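Local coordinates for glutamate racemase (Francisella tularensis subsp. tularensis, PDB 3OUT), which belongs to the aspartate/glutamate/hydantoin racemase family and holds D-glutamic acid in a pocket of its alpha/beta fold, at residues Val108-Thr119 against Asn178-Tyr189. Residues are numbered along the deposited sequence; the frame is centred on the assembly and turned at random.
Sequences VDNLNTVGVIAT and NIQALILGCTHY. With DGL (D-glutamic acid), chain E.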
loop_
_atom_site.group_PDB
_atom_site.type_symbol
_atom_site.label_atom_id
_atom_site.label_comp_id
_atom_site.label_asym_id
_atom_site.label_seq_id
_atom_site.Cartn_x
_atom_site.Cartn_y
_atom_site.Cartn_z
ATOM N N VAL B 108 21.648 27.637 -11.053
ATOM C CA VAL B 108 22.904 27.213 -11.675
ATOM C C VAL B 108 22.951 27.437 -13.189
ATOM O O VAL B 108 23.952 27.078 -13.825
ATOM C CB VAL B 108 23.231 25.734 -11.387
ATOM C CG1 VAL B 108 23.302 25.474 -9.877
ATOM C CG2 VAL B 108 22.216 24.773 -12.053
ATOM N N ASP B 109 21.869 27.955 -13.776
ATOM C CA ASP B 109 21.755 27.868 -15.241
ATOM C C ASP B 109 22.573 28.949 -15.969
ATOM O O ASP B 109 22.564 28.962 -17.212
ATOM C CB ASP B 109 20.295 27.784 -15.717
ATOM C CG ASP B 109 19.462 28.967 -15.297
ATOM O OD1 ASP B 109 20.007 29.968 -14.756
ATOM O OD2 ASP B 109 18.227 28.903 -15.505
ATOM N N ASN B 110 23.308 29.779 -15.217
ATOM C CA ASN B 110 24.362 30.630 -15.798
ATOM C C ASN B 110 25.803 30.164 -15.579
ATOM O O ASN B 110 26.743 30.863 -15.961
ATOM C CB ASN B 110 24.186 32.075 -15.348
ATOM C CG ASN B 110 22.901 32.693 -15.911
ATOM O OD1 ASN B 110 22.637 32.611 -17.122
ATOM N ND2 ASN B 110 22.081 33.273 -15.032
ATOM N N LEU B 111 25.995 28.970 -15.026
ATOM C CA LEU B 111 27.317 28.431 -14.837
ATOM C C LEU B 111 27.733 27.629 -16.051
ATOM O O LEU B 111 26.899 27.310 -16.878
ATOM C CB LEU B 111 27.334 27.564 -13.575
ATOM C CG LEU B 111 26.946 28.355 -12.327
ATOM C CD1 LEU B 111 26.930 27.414 -11.114
ATOM C CD2 LEU B 111 27.873 29.557 -12.062
ATOM N N ASN B 112 29.009 27.299 -16.138
ATOM C CA ASN B 112 29.553 26.479 -17.200
ATOM C C ASN B 112 29.701 25.002 -16.821
ATOM O O ASN B 112 29.550 24.116 -17.666
ATOM C CB ASN B 112 30.938 27.008 -17.555
ATOM C CG ASN B 112 30.914 28.480 -17.847
ATOM O OD1 ASN B 112 31.578 29.277 -17.160
ATOM N ND2 ASN B 112 30.131 28.861 -18.834
ATOM N N THR B 113 29.984 24.751 -15.537
ATOM C CA THR B 113 30.288 23.405 -15.050
ATOM C C THR B 113 29.638 23.210 -13.669
ATOM O O THR B 113 29.886 23.985 -12.753
ATOM C CB THR B 113 31.810 23.229 -14.948
ATOM O OG1 THR B 113 32.411 23.574 -16.216
ATOM C CG2 THR B 113 32.123 21.815 -14.621
ATOM N N VAL B 114 28.726 22.225 -13.569
ATOM C CA VAL B 114 27.898 22.026 -12.361
ATOM C C VAL B 114 27.999 20.568 -11.927
ATOM O O VAL B 114 27.985 19.661 -12.761
ATOM C CB VAL B 114 26.410 22.358 -12.674
ATOM C CG1 VAL B 114 25.489 22.131 -11.415
ATOM C CG2 VAL B 114 26.298 23.806 -13.104
ATOM N N GLY B 115 28.136 20.345 -10.619
ATOM C CA GLY B 115 28.005 19.035 -10.039
ATOM C C GLY B 115 26.658 18.869 -9.367
ATOM O O GLY B 115 26.078 19.819 -8.872
ATOM N N VAL B 116 26.186 17.630 -9.346
ATOM C CA VAL B 116 24.930 17.245 -8.650
ATOM C C VAL B 116 25.148 15.970 -7.845
ATOM O O VAL B 116 25.670 14.977 -8.352
ATOM C CB VAL B 116 23.809 16.982 -9.658
ATOM C CG1 VAL B 116 22.467 16.715 -8.944
ATOM C CG2 VAL B 116 23.627 18.204 -10.547
ATOM N N ILE B 117 24.677 15.996 -6.606
ATOM C CA ILE B 117 24.588 14.778 -5.786
ATOM C C ILE B 117 23.144 14.614 -5.381
ATOM O O ILE B 117 22.454 15.605 -5.095
ATOM C CB ILE B 117 25.500 14.767 -4.523
ATOM C CG1 ILE B 117 25.367 16.054 -3.683
ATOM C CG2 ILE B 117 26.970 14.539 -4.965
ATOM C CD1 ILE B 117 26.057 16.047 -2.303
ATOM N N ALA B 118 22.699 13.357 -5.311
ATOM C CA ALA B 118 21.308 13.065 -5.001
ATOM C C ALA B 118 21.144 11.588 -4.739
ATOM O O ALA B 118 22.099 10.826 -4.844
ATOM C CB ALA B 118 20.363 13.534 -6.197
ATOM N N THR B 119 19.917 11.181 -4.472
ATOM C CA THR B 119 19.643 9.752 -4.293
ATOM C C THR B 119 19.919 8.961 -5.568
ATOM O O THR B 119 19.923 9.503 -6.685
ATOM C CB THR B 119 18.192 9.470 -3.907
ATOM O OG1 THR B 119 17.340 9.878 -4.995
ATOM C CG2 THR B 119 17.748 10.152 -2.605
ATOM N N ASN B 178 36.548 20.253 -11.929
ATOM C CA ASN B 178 36.503 21.702 -11.954
ATOM C C ASN B 178 35.060 22.246 -11.937
ATOM O O ASN B 178 34.698 23.170 -12.687
ATOM C CB ASN B 178 37.271 22.240 -13.179
ATOM C CG ASN B 178 38.695 21.730 -13.250
ATOM O OD1 ASN B 178 39.469 21.891 -12.300
ATOM N ND2 ASN B 178 39.056 21.104 -14.382
ATOM N N ILE B 179 34.224 21.688 -11.064
ATOM C CA ILE B 179 32.861 22.222 -10.934
ATOM C C ILE B 179 32.846 23.611 -10.273
ATOM O O ILE B 179 33.655 23.921 -9.370
ATOM C CB ILE B 179 31.882 21.210 -10.215
ATOM C CG1 ILE B 179 32.081 21.191 -8.705
ATOM C CG2 ILE B 179 32.008 19.813 -10.824
ATOM C CD1 ILE B 179 31.097 20.158 -7.957
ATOM N N GLN B 180 31.899 24.450 -10.697
ATOM C CA GLN B 180 31.692 25.782 -10.127
ATOM C C GLN B 180 30.727 25.822 -8.955
ATOM O O GLN B 180 30.720 26.771 -8.166
ATOM C CB GLN B 180 31.239 26.727 -11.220
ATOM C CG GLN B 180 32.319 26.973 -12.280
ATOM C CD GLN B 180 31.793 27.708 -13.481
ATOM O OE1 GLN B 180 30.886 27.235 -14.172
ATOM N NE2 GLN B 180 32.362 28.889 -13.744
ATOM N N ALA B 181 29.872 24.801 -8.868
ATOM C CA ALA B 181 28.919 24.688 -7.769
ATOM C C ALA B 181 28.477 23.232 -7.704
ATOM O O ALA B 181 28.577 22.473 -8.695
ATOM C CB ALA B 181 27.685 25.566 -7.994
ATOM N N LEU B 182 28.031 22.843 -6.531
ATOM C CA LEU B 182 27.530 21.493 -6.275
ATOM C C LEU B 182 26.085 21.629 -5.793
ATOM O O LEU B 182 25.824 22.225 -4.729
ATOM C CB LEU B 182 28.356 20.794 -5.190
ATOM C CG LEU B 182 27.911 19.344 -4.907
ATOM C CD1 LEU B 182 28.148 18.348 -6.067
ATOM C CD2 LEU B 182 28.568 18.785 -3.645
ATOM N N ILE B 183 25.152 21.040 -6.545
ATOM C CA ILE B 183 23.749 21.000 -6.130
ATOM C C ILE B 183 23.557 19.918 -5.087
ATOM O O ILE B 183 23.839 18.719 -5.327
ATOM C CB ILE B 183 22.781 20.772 -7.307
ATOM C CG1 ILE B 183 22.892 21.934 -8.307
ATOM C CG2 ILE B 183 21.315 20.693 -6.823
ATOM C CD1 ILE B 183 22.052 21.764 -9.543
ATOM N N LEU B 184 23.061 20.351 -3.926
ATOM C CA LEU B 184 22.634 19.436 -2.865
ATOM C C LEU B 184 21.200 18.936 -3.216
ATOM O O LEU B 184 20.142 19.455 -2.706
ATOM C CB LEU B 184 22.662 20.161 -1.511
ATOM C CG LEU B 184 24.021 20.726 -1.109
ATOM C CD1 LEU B 184 23.930 21.313 0.321
ATOM C CD2 LEU B 184 25.131 19.648 -1.244
ATOM N N GLY B 185 21.169 17.977 -4.140
ATOM C CA GLY B 185 19.938 17.514 -4.791
ATOM C C GLY B 185 19.156 16.445 -4.042
ATOM O O GLY B 185 18.493 15.619 -4.652
ATOM N N CYS B 186 19.201 16.535 -2.718
ATOM C CA CYS B 186 18.392 15.726 -1.816
ATOM C C CYS B 186 18.116 16.567 -0.592
ATOM O O CYS B 186 19.006 17.258 -0.082
ATOM C CB CYS B 186 19.145 14.476 -1.451
ATOM S SG CYS B 186 18.397 13.374 -0.181
ATOM N N THR B 187 16.894 16.510 -0.098
ATOM C CA THR B 187 16.502 17.320 1.067
ATOM C C THR B 187 17.411 17.149 2.292
ATOM O O THR B 187 17.526 18.076 3.124
ATOM C CB THR B 187 15.073 16.946 1.549
ATOM O OG1 THR B 187 14.983 15.528 1.745
ATOM C CG2 THR B 187 14.058 17.323 0.563
ATOM N N HIS B 188 17.978 15.952 2.438
ATOM C CA HIS B 188 18.738 15.616 3.634
ATOM C C HIS B 188 20.132 16.248 3.658
ATOM O O HIS B 188 20.711 16.401 4.727
ATOM C CB HIS B 188 18.877 14.106 3.741
ATOM C CG HIS B 188 17.619 13.415 4.126
ATOM N ND1 HIS B 188 16.403 13.652 3.517
ATOM C CD2 HIS B 188 17.391 12.488 5.085
ATOM C CE1 HIS B 188 15.489 12.870 4.073
ATOM N NE2 HIS B 188 16.068 12.145 5.018
ATOM N N TYR B 189 20.675 16.563 2.486
ATOM C CA TYR B 189 22.123 16.831 2.389
ATOM C C TYR B 189 22.549 18.163 3.013
ATOM O O TYR B 189 23.679 18.235 3.494
ATOM C CB TYR B 189 22.643 16.707 0.964
ATOM C CG TYR B 189 22.417 15.355 0.297
ATOM C CD1 TYR B 189 21.926 14.226 0.998
ATOM C CD2 TYR B 189 22.735 15.184 -1.050
ATOM C CE1 TYR B 189 21.711 13.022 0.328
ATOM C CE2 TYR B 189 22.555 14.005 -1.683
ATOM C CZ TYR B 189 22.080 12.910 -0.988
ATOM O OH TYR B 189 21.874 11.743 -1.690
HETATM N N DGL E . 13.140 11.358 1.578
HETATM C CA DGL E . 14.240 10.808 0.710
HETATM C C DGL E . 13.970 9.373 0.361
HETATM O O DGL E . 12.808 8.925 0.493
HETATM C CB DGL E . 14.414 11.548 -0.611
HETATM C CG DGL E . 14.583 13.070 -0.493
HETATM C CD DGL E . 15.022 13.762 -1.768
HETATM O OE1 DGL E . 15.375 13.082 -2.749
HETATM O OE2 DGL E . 15.049 15.026 -1.754
HETATM O OXT DGL E . 14.880 8.660 -0.128
HETATM O O HOH W 1 30.190 31.130 -14.933
HETATM O O HOH W 2 17.549 13.043 -4.440
#
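Parallel strand pairing joins Gly115 and Ile117 to Ala181, Ile183 and Gly185: Gly115 N donates to Ala181 O, Ile183 N to Gly115 O at 2.8 Å, Ile117 N to Ile183 O, and Gly185 N to Ile117 O. Backbone Gln180 N donates to Thr113 O, and that residue's side chain reaches back, its OE1 taking two backbone donors, Asn112 N at 2.7 Å in the carbonyl plane and Thr113 N, tilted from it; two N-H groups grip one carbonyl oxygen and anchor the side chain's end.

Apolar contacts line both faces. On one, Ile183 turns CG1 anti to its carbonyl carbon (chi1 -62°), carrying CD1 to both methyls of Val108 and to Val114 and Val116. On the other, Ile117 CD1 lies 3.7 Å from Tyr189 CD2 and meets Leu182 CD2 and Leu184 CD2. Cys186 CB sits over the centre of one Tyr189 ring face.

At the C-terminal strand ends lies D-glutamic acid: Thr187 N holds its OE2 at 2.9 Å, and a water links OE1 to Thr119 N and Gly185 O. Strands 140-145 and 203-205 flank the pair in a four-stranded parallel sheet, with Tyr128 of helix 127-135 against Val116 and Ile183, and helix 149-154 beside Cys186 and His188.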